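Local coordinates for protein glypican-1 (Homo sapiens, PDB 4YWT) that carries heparan sulfate chains at the cell surface and, through them, binds alpha-4(V) collagen and takes part in Schwann cell myelination, at residues N291-D294 / S295-L298; H317-L320 / A321-I324; I461-N464 / R465-A469. The protein carries 3 engineered substitutions. All coordinates share one frame; numbering follows the deposited sequence.

Contact 1: residues N291-D294 / S295-L298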
# COMPACT_ATOMS: atom_id res chain seq x y z
N ASN A 291 2.45 -9.34 -5.71
CA ASN A 291 2.76 -10.33 -4.68
C ASN A 291 2.46 -9.80 -3.29
O ASN A 291 1.76 -10.45 -2.49
CB ASN A 291 4.22 -10.76 -4.77
CG ASN A 291 4.49 -11.70 -5.93
OD1 ASN A 291 3.60 -12.41 -6.39
ND2 ASN A 291 5.73 -11.70 -6.41
N LEU A 292 2.98 -8.61 -3.01
CA LEU A 292 2.77 -7.97 -1.72
C LEU A 292 1.29 -7.78 -1.44
O LEU A 292 0.80 -8.16 -0.37
CB LEU A 292 3.48 -6.62 -1.64
CG LEU A 292 3.39 -6.01 -0.24
CD1 LEU A 292 4.13 -6.89 0.75
CD2 LEU A 292 3.93 -4.59 -0.20
N LEU A 293 0.57 -7.18 -2.39
CA LEU A 293 -0.85 -6.91 -2.19
C LEU A 293 -1.65 -8.20 -2.04
O LEU A 293 -2.64 -8.24 -1.31
CB LEU A 293 -1.41 -6.07 -3.34
CG LEU A 293 -1.39 -4.55 -3.11
CD1 LEU A 293 0.04 -4.02 -3.05
CD2 LEU A 293 -2.18 -3.84 -4.19
N ASP A 294 -1.23 -9.25 -2.73
CA ASP A 294 -1.86 -10.56 -2.59
C ASP A 294 -1.69 -11.11 -1.18
O ASP A 294 -2.66 -11.55 -0.56
CB ASP A 294 -1.29 -11.55 -3.61
CG ASP A 294 -2.17 -11.71 -4.83
OD1 ASP A 294 -2.94 -10.77 -5.14
OD2 ASP A 294 -2.10 -12.77 -5.49
N SER A 295 -0.46 -11.08 -0.68
CA SER A 295 -0.20 -11.58 0.67
C SER A 295 -0.89 -10.71 1.73
O SER A 295 -1.24 -11.18 2.80
CB SER A 295 1.31 -11.65 0.94
OG SER A 295 1.88 -10.36 1.09
N MET A 296 -1.09 -9.43 1.40
CA MET A 296 -1.75 -8.50 2.31
C MET A 296 -3.25 -8.74 2.35
O MET A 296 -3.88 -8.59 3.39
CB MET A 296 -1.45 -7.06 1.90
CG MET A 296 -0.13 -6.52 2.43
SD MET A 296 0.02 -4.73 2.28
CE MET A 296 -0.09 -4.52 0.51
N VAL A 297 -3.82 -9.10 1.20
CA VAL A 297 -5.22 -9.49 1.16
C VAL A 297 -5.39 -10.80 1.93
O VAL A 297 -6.34 -10.96 2.70
CB VAL A 297 -5.73 -9.66 -0.29
CG1 VAL A 297 -7.05 -10.42 -0.32
CG2 VAL A 297 -5.88 -8.30 -0.96
N LEU A 298 -4.45 -11.72 1.74
CA LEU A 298 -4.51 -13.02 2.40
C LEU A 298 -4.38 -12.94 3.92
O LEU A 298 -5.09 -13.65 4.63
CB LEU A 298 -3.42 -13.94 1.85
CG LEU A 298 -3.80 -14.74 0.60
CD1 LEU A 298 -2.67 -15.68 0.21
CD2 LEU A 298 -5.09 -15.51 0.85

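Contact 2: residues H317-L320 / A321-I324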
# COMPACT_ATOMS: atom_id res chain seq x y z
N HIS A 317 -9.49 -9.67 27.35
CA HIS A 317 -10.07 -9.63 28.68
C HIS A 317 -11.11 -10.72 28.90
O HIS A 317 -11.29 -11.19 30.02
CB HIS A 317 -10.69 -8.26 28.94
CG HIS A 317 -11.78 -7.89 27.97
ND1 HIS A 317 -11.52 -7.35 26.73
CD2 HIS A 317 -13.12 -7.98 28.07
CE1 HIS A 317 -12.66 -7.13 26.10
NE2 HIS A 317 -13.65 -7.50 26.89
N THR A 318 -11.78 -11.13 27.83
CA THR A 318 -12.79 -12.18 27.92
C THR A 318 -12.13 -13.52 28.27
O THR A 318 -12.62 -14.25 29.14
CB THR A 318 -13.58 -12.33 26.61
OG1 THR A 318 -12.73 -12.86 25.59
CG2 THR A 318 -14.12 -10.98 26.17
N TRP A 319 -11.02 -13.81 27.61
CA TRP A 319 -10.28 -15.04 27.87
C TRP A 319 -9.63 -15.00 29.24
O TRP A 319 -9.59 -16.01 29.94
CB TRP A 319 -9.23 -15.29 26.79
CG TRP A 319 -9.82 -15.55 25.44
CD1 TRP A 319 -9.81 -14.71 24.36
CD2 TRP A 319 -10.53 -16.72 25.03
NE1 TRP A 319 -10.46 -15.30 23.30
CE2 TRP A 319 -10.91 -16.53 23.69
CE3 TRP A 319 -10.87 -17.92 25.67
CZ2 TRP A 319 -11.62 -17.49 22.97
CZ3 TRP A 319 -11.58 -18.87 24.95
CH2 TRP A 319 -11.94 -18.66 23.62
N LEU A 320 -9.12 -13.83 29.62
CA LEU A 320 -8.57 -13.68 30.97
C LEU A 320 -9.64 -13.98 32.03
O LEU A 320 -9.41 -14.76 32.96
CB LEU A 320 -8.01 -12.27 31.17
CG LEU A 320 -6.80 -11.88 30.32
CD1 LEU A 320 -6.33 -10.47 30.67
CD2 LEU A 320 -5.67 -12.88 30.50
N ALA A 321 -10.81 -13.37 31.86
CA ALA A 321 -11.93 -13.57 32.76
C ALA A 321 -12.36 -15.03 32.82
O ALA A 321 -12.69 -15.55 33.89
CB ALA A 321 -13.11 -12.69 32.34
N GLU A 322 -12.36 -15.69 31.66
CA GLU A 322 -12.72 -17.11 31.61
C GLU A 322 -11.70 -17.95 32.37
O GLU A 322 -12.07 -18.90 33.08
CB GLU A 322 -12.84 -17.58 30.16
CG GLU A 322 -13.30 -19.02 30.01
CD GLU A 322 -13.86 -19.32 28.64
OE1 GLU A 322 -14.67 -18.51 28.14
OE2 GLU A 322 -13.50 -20.37 28.06
N ALA A 323 -10.43 -17.60 32.24
CA ALA A 323 -9.36 -18.29 32.96
C ALA A 323 -9.52 -18.13 34.47
O ALA A 323 -9.36 -19.10 35.22
CB ALA A 323 -8.01 -17.77 32.51
N ILE A 324 -9.83 -16.91 34.90
CA ILE A 324 -9.99 -16.64 36.33
C ILE A 324 -11.21 -17.38 36.90
O ILE A 324 -11.13 -17.99 37.97
CB ILE A 324 -10.11 -15.13 36.60
CG1 ILE A 324 -8.77 -14.45 36.33
CG2 ILE A 324 -10.54 -14.88 38.04
CD1 ILE A 324 -8.77 -12.96 36.57

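Contact 3: residues I461-N464 / R465-A469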
# COMPACT_ATOMS: atom_id res chain seq x y z
N ILE A 461 10.96 -8.37 0.50
CA ILE A 461 11.15 -8.59 1.93
C ILE A 461 9.83 -8.58 2.70
O ILE A 461 9.54 -9.50 3.48
CB ILE A 461 12.10 -7.54 2.53
CG1 ILE A 461 13.51 -7.71 1.93
CG2 ILE A 461 12.15 -7.66 4.04
CD1 ILE A 461 14.43 -6.55 2.21
N MET A 462 9.03 -7.53 2.49
CA MET A 462 7.76 -7.42 3.19
C MET A 462 6.84 -8.60 2.83
O MET A 462 6.17 -9.16 3.71
CB MET A 462 7.07 -6.09 2.85
CG MET A 462 5.85 -5.79 3.70
SD MET A 462 6.22 -5.63 5.46
CE MET A 462 5.30 -7.02 6.12
N THR A 463 6.84 -8.97 1.56
CA THR A 463 6.03 -10.10 1.10
C THR A 463 6.42 -11.38 1.82
O THR A 463 5.56 -12.12 2.29
CB THR A 463 6.17 -10.33 -0.41
OG1 THR A 463 5.82 -9.13 -1.11
CG2 THR A 463 5.26 -11.46 -0.87
N ASN A 464 7.73 -11.64 1.90
CA ASN A 464 8.22 -12.80 2.64
C ASN A 464 7.76 -12.76 4.10
O ASN A 464 7.27 -13.76 4.63
CB ASN A 464 9.75 -12.87 2.57
CG ASN A 464 10.25 -13.20 1.18
OD1 ASN A 464 9.57 -13.89 0.41
ND2 ASN A 464 11.44 -12.72 0.84
N ARG A 465 7.92 -11.59 4.73
CA ARG A 465 7.43 -11.39 6.09
C ARG A 465 5.96 -11.77 6.24
O ARG A 465 5.57 -12.39 7.22
CB ARG A 465 7.61 -9.93 6.53
CG ARG A 465 9.01 -9.54 6.95
CD ARG A 465 8.95 -8.32 7.86
NE ARG A 465 10.27 -7.78 8.17
CZ ARG A 465 10.74 -6.64 7.68
NH1 ARG A 465 9.99 -5.91 6.86
NH2 ARG A 465 11.95 -6.21 8.01
N LEU A 466 5.15 -11.40 5.25
CA LEU A 466 3.71 -11.66 5.30
C LEU A 466 3.35 -13.11 5.02
O LEU A 466 2.33 -13.61 5.51
CB LEU A 466 2.97 -10.75 4.33
CG LEU A 466 2.70 -9.34 4.84
CD1 LEU A 466 2.79 -8.34 3.71
CD2 LEU A 466 1.32 -9.28 5.48
N ARG A 467 4.16 -13.79 4.22
CA ARG A 467 3.94 -15.21 3.95
C ARG A 467 4.28 -16.02 5.20
O ARG A 467 3.53 -16.92 5.59
CB ARG A 467 4.76 -15.66 2.74
CG ARG A 467 4.27 -15.08 1.43
CD ARG A 467 5.14 -15.46 0.25
NE ARG A 467 4.55 -15.02 -1.01
CZ ARG A 467 5.19 -14.98 -2.18
NH1 ARG A 467 6.46 -15.36 -2.25
NH2 ARG A 467 4.56 -14.57 -3.27
N SER A 468 5.40 -15.67 5.82
CA SER A 468 5.78 -16.30 7.09
C SER A 468 4.72 -16.03 8.15
O SER A 468 4.32 -16.94 8.88
CB SER A 468 7.15 -15.80 7.55
OG SER A 468 8.17 -16.21 6.66
N ALA A 469 4.28 -14.78 8.24
CA ALA A 469 3.24 -14.39 9.19
C ALA A 469 1.97 -15.19 8.95
O ALA A 469 1.30 -15.61 9.89
CB ALA A 469 2.96 -12.90 9.08

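Contact 1: residues N291-D294 / S295-L298
The hydroxyl of S295 and the backbone N of M296 both reach the carbonyl oxygen of L292, one turn earlier on helix 286-299, and the polar half of this contact is built round that oxygen. S295 OG donates to L292 O over 2.9 Å while M296 N donates to the same atom over 2.9 Å. The two approaches differ: the amide comes in much closer to the line of the L292 carbonyl, whereas the C=O...OG angle is only 122°, so the hydroxyl arrives well off that line. A chi1 of 72° puts OG between the backbone N and the carbonyl carbon of S295, a position from which it reaches back to L292 O, three residues earlier. The remaining bonds are the regular i to i+4 series of an alpha-helix, S295 N to N291 O, V297 N to L293 O and L298 N to D294 O.

The apolar half is gathered at the methyl end of M296. Its chain bends at chi3 (-62°), and CE is carried back to the previous turn, where it packs against L293 CD1 at 3.6 Å and L292 CG at 3.9 Å. One methyl therefore bridges two consecutive leucines, each side chain crossing that of M296 at a slant. Beyond the segments, L292 rests on L459, M462 and T463 of helix 450-471, and L293 on V388 and Q389.

S295 is buried, and on the side where it meets L466 of helix 450-471 its hydroxyl hands a hydrogen to a carbonyl of its own helix. Because L292 O also keeps its helical bond from M296 N, this internal pairing probably lowers the cost of burying the hydroxyl against L466.

Contact 2: residues H317-L320 / A321-I324
W319 and E322, three residues apart on helix 316-328, lie side by side and point the same way. The glutamate can be followed outward from the backbone. Its CB sits over the previous turn, 3.5 Å from T318 O, the oxygen that also accepts the hydrogen bond from E322 N. With chi1 at -176° CG leaves opposite the backbone N, and the chain then runs extended (chi2 160°) along the tryptophan. At the tip, E322 OE2 comes to 4.0 Å from W319 CZ3, on the six-membered part of the indole. This is a loose van der Waals approach, and the planes of ring and carboxylate are 55° apart, which rules out a parallel stack. The backbone beneath is regular: A321 N, E322 N, A323 N and I324 N each donate to the carbonyl four residues earlier, and A321 CB packs 3.3 Å from H317 O.

Three other helices pack against this part of helix 316-328, whose centre is about 36 Å from that of the elongated, mostly helical chain. P365, in a loop, touches T318, W319 and E322. L320 and I324 meet F140 of helix 137-152, while W319 packs on E207 and R211 of helix 204-236, where A323 touches A204. On the side of helix 70-129, A321 touches F125, I324 touches F129, and H317 ND1 is hydrogen-bonded to S117.

Contact 3: residues I461-N464 / R465-A469
Bends at chi2 (62°) and chi3 (-116°) turn the chain of M462 forward, toward the next turn of helix 450-471, whereas R465 and R467 run extended from CG to NE; these torsions decide which groups meet. The folded methionine delivers CE to L466, 3.7 Å from L466 CD1, and the two side chains cross at a slant. The sulfur borders R465, whose side chain crosses that of M462 at about a right angle: M462 SD lies 4.0 Å from R465 NH1, at the edge of the guanidinium and near its plane.

Each arginine also has a methyl over one face of its guanidinium. I461 CG2 stands 3.9 Å above the plane of R465, offset toward the rim, with the two side chains aligned in the same direction. T463 and R467 repeat the pattern more closely, T463 CG2 lying 3.6 Å from R467 NE. The T463 hydroxyl is turned to the preceding turn instead, bonded to L459 O.

Backbone bonds of the i to i+4 kind link the turns, R465 N to I461 O being nearly straight at 170°. N464 O accepts from S468 N at 2.9 Å and, weakly, from S468 OG at 3.3 Å.

The helix is thus amphipathic. M462, T463 and L466 are buried, all three meeting L292 of helix 286-299, and M462 and L466 also pack on helix 204-236; I461, N464, R465, R467 and S468 are exposed. Exposed I461 and buried T463 make apolar contact over one face of R465 and R467 respectively, which could leave the N-H groups at the guanidinium edges able to bond in the plane.

Contacts 1 and 3 belong to one helix-helix interface, their centres 9 Å apart. L292 CD1 reaches both M462 CG and L466 CD1 at 3.6 Å, and S295 OG packs 3.4 Å from L466 CB, so helices 286-299 and 450-471 meet through the inner faces of both contacts. Contact 2 stands well apart: its centre is 33 Å from that of contact 1 and 32 Å from that of contact 3, although helix 316-328 is the next helix after 286-299. Helix 204-236 borders both contact 2 and contact 3. A calcium ion lies about 9 Å from the L293 side chain, and an N-linked sugar about 14 Å from that of H317.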